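Local coordinates for 70 KDA protein (Xanthomonas sp., PDB 4B2N) that cleaves rubber with dioxygen as a processive oxygenase carrying two c-type hemes, at residues A[105-110]-A[320-324]; A[265-269]-A[326-330]; A[516-522]-A[533-537]. All coordinates share one frame; numbering follows the deposited sequence.

Contact 1. Residues A[105-110]-A[320-324]; sequences RQFFQP and ANIFR
Arg324 holds the backbone of 105-110 through both terminal nitrogens of its guanidinium group. Its NH1 donates to Phe107 O at 2.9 Å, almost straight and onto a lone pair in the carbonyl plane, while Arg324 NH2 takes Gln106 O at 3.0 Å along a more bent path. Both oxygens lie close to the guanidinium plane, so two successive peptide carbonyls share one edge of the group. Phe107 O has a second donor: Asn321 ND2, 3.1 Å away, lies 44° above that carbonyl's plane and therefore off the lone pair.

Two side-chain amides use both of their polar ends. Asn321 OD1 accepts Phe323 N at 2.7 Å, an Asx turn set within the type I turn from Asn321 to Arg324. Gln109 OE1 accepts Ile322 N at 2.8 Å, and Gln109 NE2 returns to Pro110 O at 3.1 Å; a bend at chi2 (60°) gives this side chain the hooked shape that allows both bonds, which together fix the rotation of its amide.

The apolar pair is Pro110 and Phe323, the latter exposed: Pro110 CD meets the edge of the ring, 3.9 Å from Phe323 CD2. The Gln109 amide nitrogen also comes near the ring, NE2 to Phe323 CE2 3.4 Å, its plane turned 60° from that of the ring.

Both arginines have acidic partners outside the segments: Asp179 forms salt bridges with both Arg324 and Arg105, and Glu335 with Arg105. Phe108, between the gripped carbonyls and Gln109, touches a heme c.

The chemistry is thus mainly polar: side-chain donors and acceptors satisfy backbone groups of two loops, each following a helix, and the shared Asp179 probably offsets the positive charge of the two neighbouring arginines.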
loop_
_atom_site.group_PDB
_atom_site.type_symbol
_atom_site.label_atom_id
_atom_site.label_comp_id
_atom_site.label_asym_id
_atom_site.label_seq_id
_atom_site.Cartn_x
_atom_site.Cartn_y
_atom_site.Cartn_z
ATOM N N ARG A 105 13.881 -12.121 -2.973
ATOM C CA ARG A 105 14.660 -11.691 -1.779
ATOM C C ARG A 105 13.781 -11.738 -0.546
ATOM O O ARG A 105 12.674 -11.205 -0.555
ATOM C CB ARG A 105 15.228 -10.262 -2.033
ATOM C CG ARG A 105 16.436 -10.359 -2.948
ATOM C CD ARG A 105 17.677 -10.732 -2.107
ATOM N NE ARG A 105 18.140 -9.577 -1.313
ATOM C CZ ARG A 105 18.264 -9.527 0.007
ATOM N NH1 ARG A 105 17.948 -10.581 0.761
ATOM N NH2 ARG A 105 18.719 -8.421 0.613
ATOM N N GLN A 106 14.272 -12.343 0.531
ATOM C CA GLN A 106 13.527 -12.288 1.793
ATOM C C GLN A 106 13.852 -10.991 2.569
ATOM O O GLN A 106 14.835 -10.898 3.298
ATOM C CB GLN A 106 13.798 -13.496 2.666
ATOM C CG GLN A 106 12.779 -13.547 3.831
ATOM C CD GLN A 106 12.554 -14.953 4.290
ATOM O OE1 GLN A 106 11.412 -15.480 4.274
ATOM N NE2 GLN A 106 13.631 -15.597 4.659
ATOM N N PHE A 107 13.031 -9.992 2.376
ATOM C CA PHE A 107 13.162 -8.710 3.043
ATOM C C PHE A 107 12.356 -8.729 4.338
ATOM O O PHE A 107 12.889 -8.425 5.417
ATOM C CB PHE A 107 12.552 -7.633 2.139
ATOM C CG PHE A 107 13.375 -7.367 0.912
ATOM C CD1 PHE A 107 14.738 -6.987 1.032
ATOM C CD2 PHE A 107 12.818 -7.515 -0.349
ATOM C CE1 PHE A 107 15.544 -6.780 -0.097
ATOM C CE2 PHE A 107 13.609 -7.264 -1.498
ATOM C CZ PHE A 107 14.970 -6.918 -1.348
ATOM N N PHE A 108 11.076 -9.067 4.188
ATOM C CA PHE A 108 10.054 -9.040 5.269
ATOM C C PHE A 108 10.382 -10.109 6.298
ATOM O O PHE A 108 10.874 -11.201 5.974
ATOM C CB PHE A 108 8.686 -9.238 4.600
ATOM C CG PHE A 108 7.494 -9.261 5.539
ATOM C CD1 PHE A 108 7.189 -10.417 6.318
ATOM C CD2 PHE A 108 6.667 -8.178 5.645
ATOM C CE1 PHE A 108 6.082 -10.448 7.207
ATOM C CE2 PHE A 108 5.536 -8.229 6.484
ATOM C CZ PHE A 108 5.244 -9.359 7.244
ATOM N N GLN A 109 10.246 -9.747 7.564
ATOM C CA GLN A 109 10.403 -10.647 8.709
ATOM C C GLN A 109 9.974 -12.109 8.491
ATOM O O GLN A 109 8.818 -12.343 8.330
ATOM C CB GLN A 109 9.573 -10.039 9.878
ATOM C CG GLN A 109 9.709 -10.871 11.157
ATOM C CD GLN A 109 11.117 -10.952 11.610
ATOM O OE1 GLN A 109 11.762 -9.901 11.896
ATOM N NE2 GLN A 109 11.617 -12.165 11.774
ATOM N N PRO A 110 10.904 -13.097 8.590
ATOM C CA PRO A 110 10.468 -14.495 8.469
ATOM C C PRO A 110 9.507 -14.868 9.584
ATOM O O PRO A 110 9.691 -14.415 10.728
ATOM C CB PRO A 110 11.766 -15.278 8.669
ATOM C CG PRO A 110 12.816 -14.401 8.049
ATOM C CD PRO A 110 12.370 -12.978 8.426
ATOM N N ALA A 320 12.481 -3.401 9.250
ATOM C CA ALA A 320 11.903 -3.886 10.519
ATOM C C ALA A 320 12.168 -5.339 10.759
ATOM O O ALA A 320 11.791 -5.848 11.762
ATOM C CB ALA A 320 10.394 -3.612 10.621
ATOM N N ASN A 321 12.953 -5.974 9.931
ATOM C CA ASN A 321 13.317 -7.370 10.139
ATOM C C ASN A 321 14.325 -7.506 11.282
ATOM O O ASN A 321 15.330 -6.840 11.296
ATOM C CB ASN A 321 13.953 -7.859 8.824
ATOM C CG ASN A 321 14.392 -9.309 8.868
ATOM O OD1 ASN A 321 14.909 -9.802 9.854
ATOM N ND2 ASN A 321 14.126 -10.013 7.779
ATOM N N ILE A 322 14.064 -8.414 12.223
ATOM C CA ILE A 322 14.757 -8.439 13.488
ATOM C C ILE A 322 16.082 -9.125 13.363
ATOM O O ILE A 322 16.957 -9.035 14.263
ATOM C CB ILE A 322 13.835 -9.099 14.564
ATOM C CG1 ILE A 322 13.707 -8.150 15.700
ATOM C CG2 ILE A 322 14.147 -10.574 14.853
ATOM C CD1 ILE A 322 12.957 -6.914 15.242
ATOM N N PHE A 323 16.249 -9.812 12.245
ATOM C CA PHE A 323 17.486 -10.555 12.060
ATOM C C PHE A 323 18.624 -9.721 11.446
ATOM O O PHE A 323 19.756 -10.159 11.457
ATOM C CB PHE A 323 17.192 -11.812 11.237
ATOM C CG PHE A 323 16.240 -12.782 11.911
ATOM C CD1 PHE A 323 16.489 -13.241 13.226
ATOM C CD2 PHE A 323 15.124 -13.280 11.214
ATOM C CE1 PHE A 323 15.645 -14.148 13.840
ATOM C CE2 PHE A 323 14.268 -14.235 11.828
ATOM C CZ PHE A 323 14.525 -14.644 13.144
ATOM N N ARG A 324 18.345 -8.527 10.895
ATOM C CA ARG A 324 19.412 -7.733 10.242
ATOM C C ARG A 324 20.108 -6.900 11.272
ATOM O O ARG A 324 19.494 -6.610 12.276
ATOM C CB ARG A 324 18.805 -6.741 9.255
ATOM C CG ARG A 324 18.084 -7.419 8.120
ATOM C CD ARG A 324 18.084 -6.572 6.870
ATOM N NE ARG A 324 17.879 -7.524 5.779
ATOM C CZ ARG A 324 16.708 -7.949 5.377
ATOM N NH1 ARG A 324 15.547 -7.457 5.908
ATOM N NH2 ARG A 324 16.694 -8.867 4.416
#

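Contact 2. Residues A[265-269]-A[326-330]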
loop_
_atom_site.group_PDB
_atom_site.type_symbol
_atom_site.label_atom_id
_atom_site.label_comp_id
_atom_site.label_asym_id
_atom_site.label_seq_id
_atom_site.Cartn_x
_atom_site.Cartn_y
_atom_site.Cartn_z
ATOM N N GLU A 265 18.388 7.079 13.881
ATOM C CA GLU A 265 19.502 7.588 13.104
ATOM C C GLU A 265 20.330 6.472 12.483
ATOM O O GLU A 265 20.927 6.665 11.417
ATOM C CB GLU A 265 20.390 8.441 13.985
ATOM C CG GLU A 265 19.751 9.754 14.453
ATOM C CD GLU A 265 20.728 10.459 15.362
ATOM O OE1 GLU A 265 20.750 10.229 16.597
ATOM O OE2 GLU A 265 21.546 11.213 14.837
ATOM N N THR A 266 20.381 5.306 13.142
ATOM C CA THR A 266 21.298 4.266 12.712
ATOM C C THR A 266 20.592 2.962 12.310
ATOM O O THR A 266 21.173 2.166 11.616
ATOM C CB THR A 266 22.301 3.910 13.824
ATOM O OG1 THR A 266 21.621 3.179 14.861
ATOM C CG2 THR A 266 22.934 5.211 14.387
ATOM N N LEU A 267 19.329 2.792 12.719
ATOM C CA LEU A 267 18.587 1.570 12.534
ATOM C C LEU A 267 19.097 0.406 13.394
ATOM O O LEU A 267 18.685 -0.726 13.165
ATOM C CB LEU A 267 18.409 1.186 11.011
ATOM C CG LEU A 267 17.904 2.309 10.076
ATOM C CD1 LEU A 267 17.744 1.708 8.629
ATOM C CD2 LEU A 267 16.634 2.902 10.629
ATOM N N THR A 268 19.921 0.688 14.409
ATOM C CA THR A 268 20.214 -0.266 15.443
ATOM C C THR A 268 18.914 -0.678 16.179
ATOM O O THR A 268 18.031 0.143 16.460
ATOM C CB THR A 268 21.164 0.346 16.499
ATOM O OG1 THR A 268 22.340 0.845 15.851
ATOM C CG2 THR A 268 21.546 -0.671 17.513
ATOM N N LEU A 269 18.764 -1.974 16.399
ATOM C CA LEU A 269 17.687 -2.453 17.233
ATOM C C LEU A 269 18.064 -2.083 18.687
ATOM O O LEU A 269 18.971 -2.630 19.258
ATOM C CB LEU A 269 17.538 -3.977 17.116
ATOM C CG LEU A 269 16.497 -4.676 18.005
ATOM C CD1 LEU A 269 15.107 -4.105 17.756
ATOM C CD2 LEU A 269 16.475 -6.195 17.787
ATOM N N ALA A 326 22.203 -3.000 11.938
ATOM C CA ALA A 326 21.958 -1.628 11.442
ATOM C C ALA A 326 22.559 -1.463 10.050
ATOM O O ALA A 326 21.930 -0.928 9.170
ATOM C CB ALA A 326 22.553 -0.579 12.402
ATOM N N ASN A 327 23.788 -1.948 9.841
ATOM C CA ASN A 327 24.458 -1.847 8.534
ATOM C C ASN A 327 23.647 -2.512 7.415
ATOM O O ASN A 327 23.455 -1.901 6.377
ATOM C CB ASN A 327 25.878 -2.410 8.634
ATOM C CG ASN A 327 26.701 -2.260 7.356
ATOM O OD1 ASN A 327 27.171 -1.171 7.019
ATOM N ND2 ASN A 327 26.962 -3.384 6.684
ATOM N N ALA A 328 23.175 -3.729 7.650
ATOM C CA ALA A 328 22.390 -4.447 6.677
ATOM C C ALA A 328 21.096 -3.676 6.442
ATOM O O ALA A 328 20.646 -3.600 5.289
ATOM C CB ALA A 328 22.028 -5.866 7.171
ATOM N N ARG A 329 20.460 -3.173 7.508
ATOM C CA ARG A 329 19.137 -2.501 7.283
ATOM C C ARG A 329 19.358 -1.301 6.395
ATOM O O ARG A 329 18.741 -1.215 5.358
ATOM C CB ARG A 329 18.451 -2.062 8.561
ATOM C CG ARG A 329 18.048 -3.154 9.517
ATOM C CD ARG A 329 17.474 -2.614 10.803
ATOM N NE ARG A 329 16.922 -3.774 11.490
ATOM C CZ ARG A 329 17.444 -4.248 12.625
ATOM N NH1 ARG A 329 18.484 -3.669 13.191
ATOM N NH2 ARG A 329 16.953 -5.354 13.166
ATOM N N ARG A 330 20.238 -0.385 6.788
ATOM C CA ARG A 330 20.541 0.802 5.934
ATOM C C ARG A 330 20.991 0.370 4.521
ATOM O O ARG A 330 20.693 1.023 3.522
ATOM C CB ARG A 330 21.666 1.656 6.556
ATOM C CG ARG A 330 21.223 2.363 7.820
ATOM C CD ARG A 330 22.194 3.437 8.246
ATOM N NE ARG A 330 23.592 3.003 8.257
ATOM C CZ ARG A 330 24.296 2.744 9.356
ATOM N NH1 ARG A 330 23.725 2.807 10.541
ATOM N NH2 ARG A 330 25.607 2.444 9.262
HETATM O O HOH W 1 20.551 -3.969 15.463
#
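Ala326 pushes its methyl group into the backbone of 265-269, and this is the tightly packed part of the contact. Ala326 CB comes within 3.2 Å of Thr266 O and 3.5 Å of Thr268 N, so the first turn of helix 326-331 lies directly on the peptide chain. Leu267 packs beside it. Its CD1 branch touches the aliphatic stems of two consecutive helix residues, at 3.6 Å from Arg330 CG and 3.8 Å from Arg329 CB, and the leucine runs obliquely over the Arg330 stem.

From those stems the guanidinium groups go to adjacent carbonyls. Arg330 NH1 donates to Thr266 O at 2.8 Å, on a lone pair in the carbonyl plane but bent at the hydrogen (132°); a kink at chi3 (-48°) turns this otherwise extended chain and places the group there. Arg329, stretched out from CG to NE, brings NH1 to Leu267 O at 2.9 Å, almost in line with the C=O bond, although Leu267 O lies 31° out of the Arg329 guanidinium plane. Its remaining nitrogens are held by neighbouring carbonyls: NE by Val319 O and NH2 by Asn321 O.

The looser side begins at Leu269, which is partly exposed. Here the two segments are joined through a water that accepts from Leu269 N at 2.8 Å and from Arg329 NH1 at 3.1 Å. Arg330 is likewise partly exposed, and its charge also meets Tyr462 in a cation-pi contact.

Backbone carbonyls, not carboxylates, take the two arginine NH1 groups in this contact, with Glu265, the acidic residue of 265-269, turned away and taking no part. The apolar arginine stems pack against Leu267; bent bonds to two carbonyls accompany this packing, and the water bridges the looser end.

Contact 3. Residues A[516-522]-A[533-537]; sequences FHNGSVP and RPKLW. With HEC (heme c), chain D.
Phe516 works in two directions. Its backbone N donates to heme c O1A at 2.8 Å, and its ring presents an edge both to the porphyrin near CHA and to Arg533. Phe516 CE2 lies 3.8 Å from Arg533 NH1, over the centre of the guanidinium face, with the two planes 84° apart. That guanidinium is fixed from outside by carbonyls such as those of Gly526 and Gly640.

At His517, ND1 binds O1D of the other propionate, a bond modelled very short, and the backbone N adds a weak bond to O2D. A type I turn, closed by Gly519 N to Phe516 O, reverses the chain here. Ser520 OG donates to Asn518 OD1 at 2.6 Å. Ser520 O then accepts Trp537 NE1 at 2.9 Å from well above its carbonyl plane (53°), and also takes a water that bridges to Pro534 O. Trp537 CG lies between its backbone N and carbonyl carbon, which brings the indole across to Ser520 O and Pro522.

Val521 CG2 rests on Arg533 CD at 3.7 Å. Last comes Pro522: its CB sits 3.6 Å from the centroid of the Trp537 six-membered ring, 5° off the normal, a CH-pi contact, while Pro522 CD touches Pro534 CD at 3.7 Å, ring against ring.

The arrangement is a propionate-binding turn of a c-type heme site, with Phe516 also packed against the axial ligand His641 and Trp537 of strand 536-538 packed behind the segment after the turn.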
loop_
_atom_site.group_PDB
_atom_site.type_symbol
_atom_site.label_atom_id
_atom_site.label_comp_id
_atom_site.label_asym_id
_atom_site.label_seq_id
_atom_site.Cartn_x
_atom_site.Cartn_y
_atom_site.Cartn_z
ATOM N N PHE A 516 -11.332 3.455 -1.959
ATOM C CA PHE A 516 -10.959 4.267 -0.839
ATOM C C PHE A 516 -9.859 3.603 -0.033
ATOM O O PHE A 516 -9.611 2.410 -0.166
ATOM C CB PHE A 516 -12.141 4.662 0.080
ATOM C CG PHE A 516 -13.205 5.438 -0.635
ATOM C CD1 PHE A 516 -12.904 6.148 -1.784
ATOM C CD2 PHE A 516 -14.500 5.475 -0.120
ATOM C CE1 PHE A 516 -13.879 6.887 -2.463
ATOM C CE2 PHE A 516 -15.505 6.202 -0.767
ATOM C CZ PHE A 516 -15.175 6.911 -1.938
ATOM N N HIS A 517 -9.238 4.395 0.816
ATOM C CA HIS A 517 -8.020 3.951 1.518
ATOM C C HIS A 517 -8.273 2.785 2.427
ATOM O O HIS A 517 -7.327 2.156 2.829
ATOM C CB HIS A 517 -7.389 5.114 2.250
ATOM C CG HIS A 517 -8.217 5.623 3.390
ATOM N ND1 HIS A 517 -9.228 6.587 3.238
ATOM C CD2 HIS A 517 -8.168 5.317 4.730
ATOM C CE1 HIS A 517 -9.751 6.842 4.463
ATOM N NE2 HIS A 517 -9.108 6.063 5.369
ATOM N N ASN A 518 -9.529 2.517 2.799
ATOM C CA ASN A 518 -9.838 1.366 3.650
ATOM C C ASN A 518 -10.534 0.179 2.907
ATOM O O ASN A 518 -11.043 -0.750 3.552
ATOM C CB ASN A 518 -10.691 1.793 4.872
ATOM C CG ASN A 518 -12.027 2.464 4.443
ATOM O OD1 ASN A 518 -12.295 2.575 3.249
ATOM N ND2 ASN A 518 -12.758 3.031 5.404
ATOM N N GLY A 519 -10.570 0.246 1.575
ATOM C CA GLY A 519 -11.203 -0.735 0.701
ATOM C C GLY A 519 -12.645 -0.973 1.097
ATOM O O GLY A 519 -13.128 -2.111 1.099
ATOM N N SER A 520 -13.394 0.081 1.366
ATOM C CA SER A 520 -14.748 -0.064 1.951
ATOM C C SER A 520 -15.885 -0.050 0.946
ATOM O O SER A 520 -16.987 -0.480 1.285
ATOM C CB SER A 520 -15.053 1.050 2.951
ATOM O OG SER A 520 -14.778 2.335 2.398
ATOM N N VAL A 521 -15.632 0.449 -0.249
ATOM C CA VAL A 521 -16.689 0.558 -1.240
ATOM C C VAL A 521 -16.497 -0.437 -2.422
ATOM O O VAL A 521 -15.508 -0.384 -3.128
ATOM C CB VAL A 521 -16.763 1.967 -1.771
ATOM C CG1 VAL A 521 -17.870 2.040 -2.852
ATOM C CG2 VAL A 521 -16.978 2.868 -0.574
ATOM N N PRO A 522 -17.472 -1.348 -2.641
ATOM C CA PRO A 522 -17.106 -2.485 -3.497
ATOM C C PRO A 522 -17.108 -2.177 -4.969
ATOM O O PRO A 522 -16.545 -2.946 -5.724
ATOM C CB PRO A 522 -18.210 -3.502 -3.213
ATOM C CG PRO A 522 -19.404 -2.638 -2.851
ATOM C CD PRO A 522 -18.798 -1.525 -2.015
ATOM N N ARG A 533 -23.923 2.680 -1.561
ATOM C CA ARG A 533 -22.803 1.921 -0.967
ATOM C C ARG A 533 -23.354 1.021 0.148
ATOM O O ARG A 533 -23.991 1.495 1.048
ATOM C CB ARG A 533 -21.787 2.896 -0.359
ATOM C CG ARG A 533 -21.326 3.998 -1.300
ATOM C CD ARG A 533 -20.179 4.796 -0.673
ATOM N NE ARG A 533 -19.725 5.875 -1.574
ATOM C CZ ARG A 533 -19.225 7.031 -1.161
ATOM N NH1 ARG A 533 -19.064 7.265 0.147
ATOM N NH2 ARG A 533 -18.940 7.970 -2.050
ATOM N N PRO A 534 -23.073 -0.279 0.140
ATOM C CA PRO A 534 -23.597 -1.089 1.230
ATOM C C PRO A 534 -22.709 -1.006 2.440
ATOM O O PRO A 534 -21.476 -1.034 2.303
ATOM C CB PRO A 534 -23.535 -2.501 0.652
ATOM C CG PRO A 534 -22.257 -2.441 -0.205
ATOM C CD PRO A 534 -22.297 -1.063 -0.843
ATOM N N LYS A 535 -23.290 -0.978 3.618
ATOM C CA LYS A 535 -22.454 -0.869 4.836
ATOM C C LYS A 535 -21.712 -2.146 5.127
ATOM O O LYS A 535 -20.622 -2.131 5.674
ATOM C CB LYS A 535 -23.305 -0.589 6.053
ATOM C CG LYS A 535 -23.885 0.830 5.994
ATOM C CD LYS A 535 -22.790 1.734 6.475
ATOM C CE LYS A 535 -23.317 3.125 6.751
ATOM N NZ LYS A 535 -22.149 3.964 6.414
ATOM N N LEU A 536 -22.364 -3.255 4.874
ATOM C CA LEU A 536 -21.679 -4.561 4.991
ATOM C C LEU A 536 -21.880 -5.306 3.706
ATOM O O LEU A 536 -22.949 -5.250 3.065
ATOM C CB LEU A 536 -22.166 -5.357 6.156
ATOM C CG LEU A 536 -22.005 -4.705 7.547
ATOM C CD1 LEU A 536 -23.126 -3.700 7.668
ATOM C CD2 LEU A 536 -22.165 -5.748 8.620
ATOM N N TRP A 537 -20.853 -5.937 3.226
ATOM C CA TRP A 537 -21.024 -6.566 1.904
ATOM C C TRP A 537 -20.082 -7.737 1.761
ATOM O O TRP A 537 -18.982 -7.735 2.327
ATOM C CB TRP A 537 -20.831 -5.499 0.825
ATOM C CG TRP A 537 -19.490 -4.801 0.845
ATOM C CD1 TRP A 537 -19.150 -3.622 1.511
ATOM C CD2 TRP A 537 -18.260 -5.185 0.128
ATOM N NE1 TRP A 537 -17.839 -3.272 1.261
ATOM C CE2 TRP A 537 -17.257 -4.162 0.452
ATOM C CE3 TRP A 537 -17.892 -6.277 -0.699
ATOM C CZ2 TRP A 537 -15.952 -4.209 -0.059
ATOM C CZ3 TRP A 537 -16.574 -6.300 -1.254
ATOM C CH2 TRP A 537 -15.625 -5.306 -0.907
HETATM FE FE HEC D . -12.361 10.947 -6.280
HETATM C CHA HEC D . -11.102 8.396 -4.317
HETATM C CHB HEC D . -13.229 8.644 -8.860
HETATM C CHC HEC D . -14.061 13.352 -8.011
HETATM C CHD HEC D . -10.639 13.247 -4.436
HETATM N NA HEC D . -12.091 8.963 -6.572
HETATM C C1A HEC D . -11.693 8.029 -5.584
HETATM C C2A HEC D . -11.814 6.655 -6.064
HETATM C C3A HEC D . -12.427 6.733 -7.403
HETATM C C4A HEC D . -12.647 8.144 -7.641
HETATM C CMA HEC D . -12.726 5.558 -8.307
HETATM C CAA HEC D . -11.304 5.382 -5.394
HETATM C CBA HEC D . -9.792 5.389 -5.827
HETATM C CGA HEC D . -9.005 4.311 -5.064
HETATM O O1A HEC D . -9.614 3.711 -4.141
HETATM O O2A HEC D . -7.800 3.965 -5.342
HETATM N NB HEC D . -13.470 10.948 -8.133
HETATM C C1B HEC D . -13.722 10.003 -9.037
HETATM C C2B HEC D . -14.522 10.409 -10.197
HETATM C C3B HEC D . -14.786 11.832 -9.914
HETATM C C4B HEC D . -14.101 12.043 -8.650
HETATM C CMB HEC D . -14.934 9.541 -11.364
HETATM C CAB HEC D . -15.608 12.822 -10.712
HETATM C CBB HEC D . -16.975 12.531 -10.740
HETATM N NC HEC D . -12.259 12.885 -6.338
HETATM C C1C HEC D . -13.147 13.783 -6.994
HETATM C C2C HEC D . -13.022 15.179 -6.592
HETATM C C3C HEC D . -12.017 15.146 -5.559
HETATM C C4C HEC D . -11.641 13.718 -5.362
HETATM C CMC HEC D . -13.771 16.388 -7.132
HETATM C CAC HEC D . -11.540 16.353 -4.807
HETATM C CBC HEC D . -12.336 17.235 -4.174
HETATM N ND HEC D . -11.077 10.843 -4.773
HETATM C C1D HEC D . -10.519 11.825 -4.075
HETATM C C2D HEC D . -9.691 11.472 -2.930
HETATM C C3D HEC D . -9.832 10.036 -2.874
HETATM C C4D HEC D . -10.708 9.763 -4.010
HETATM C CMD HEC D . -8.910 12.375 -2.010
HETATM C CAD HEC D . -9.193 9.093 -1.881
HETATM C CBD HEC D . -10.275 8.852 -0.817
HETATM C CGD HEC D . -9.829 7.884 0.254
HETATM O O1D HEC D . -9.881 8.173 1.457
HETATM O O2D HEC D . -9.386 6.833 -0.159
HETATM O O HOH W 2 -19.689 0.322 0.816
#

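Overall arrangement
From the N terminus, 105-110 follows helix 88-104 and waits for 320-324, after 209 intervening residues; 265-269 lies within that span and meets 326-330 just beyond it, so contacts 1 and 2 cross rather than nest. Their second segments are nearly consecutive, the loop 320-324 leading into helix 326-331, and they touch at Ile322 CG1 and Leu269 CD2, 4.0 Å apart. Contact 1 joins 105-110 to the loop before the helix, and contact 2 joins 265-269 to the helix itself. Contact 3 follows in series, closing a ten-residue connection that contains helix 524-528. It lies across the chain's centre, about 32 Å from contact 1 and 39 Å from contact 2 between centres, by the second heme.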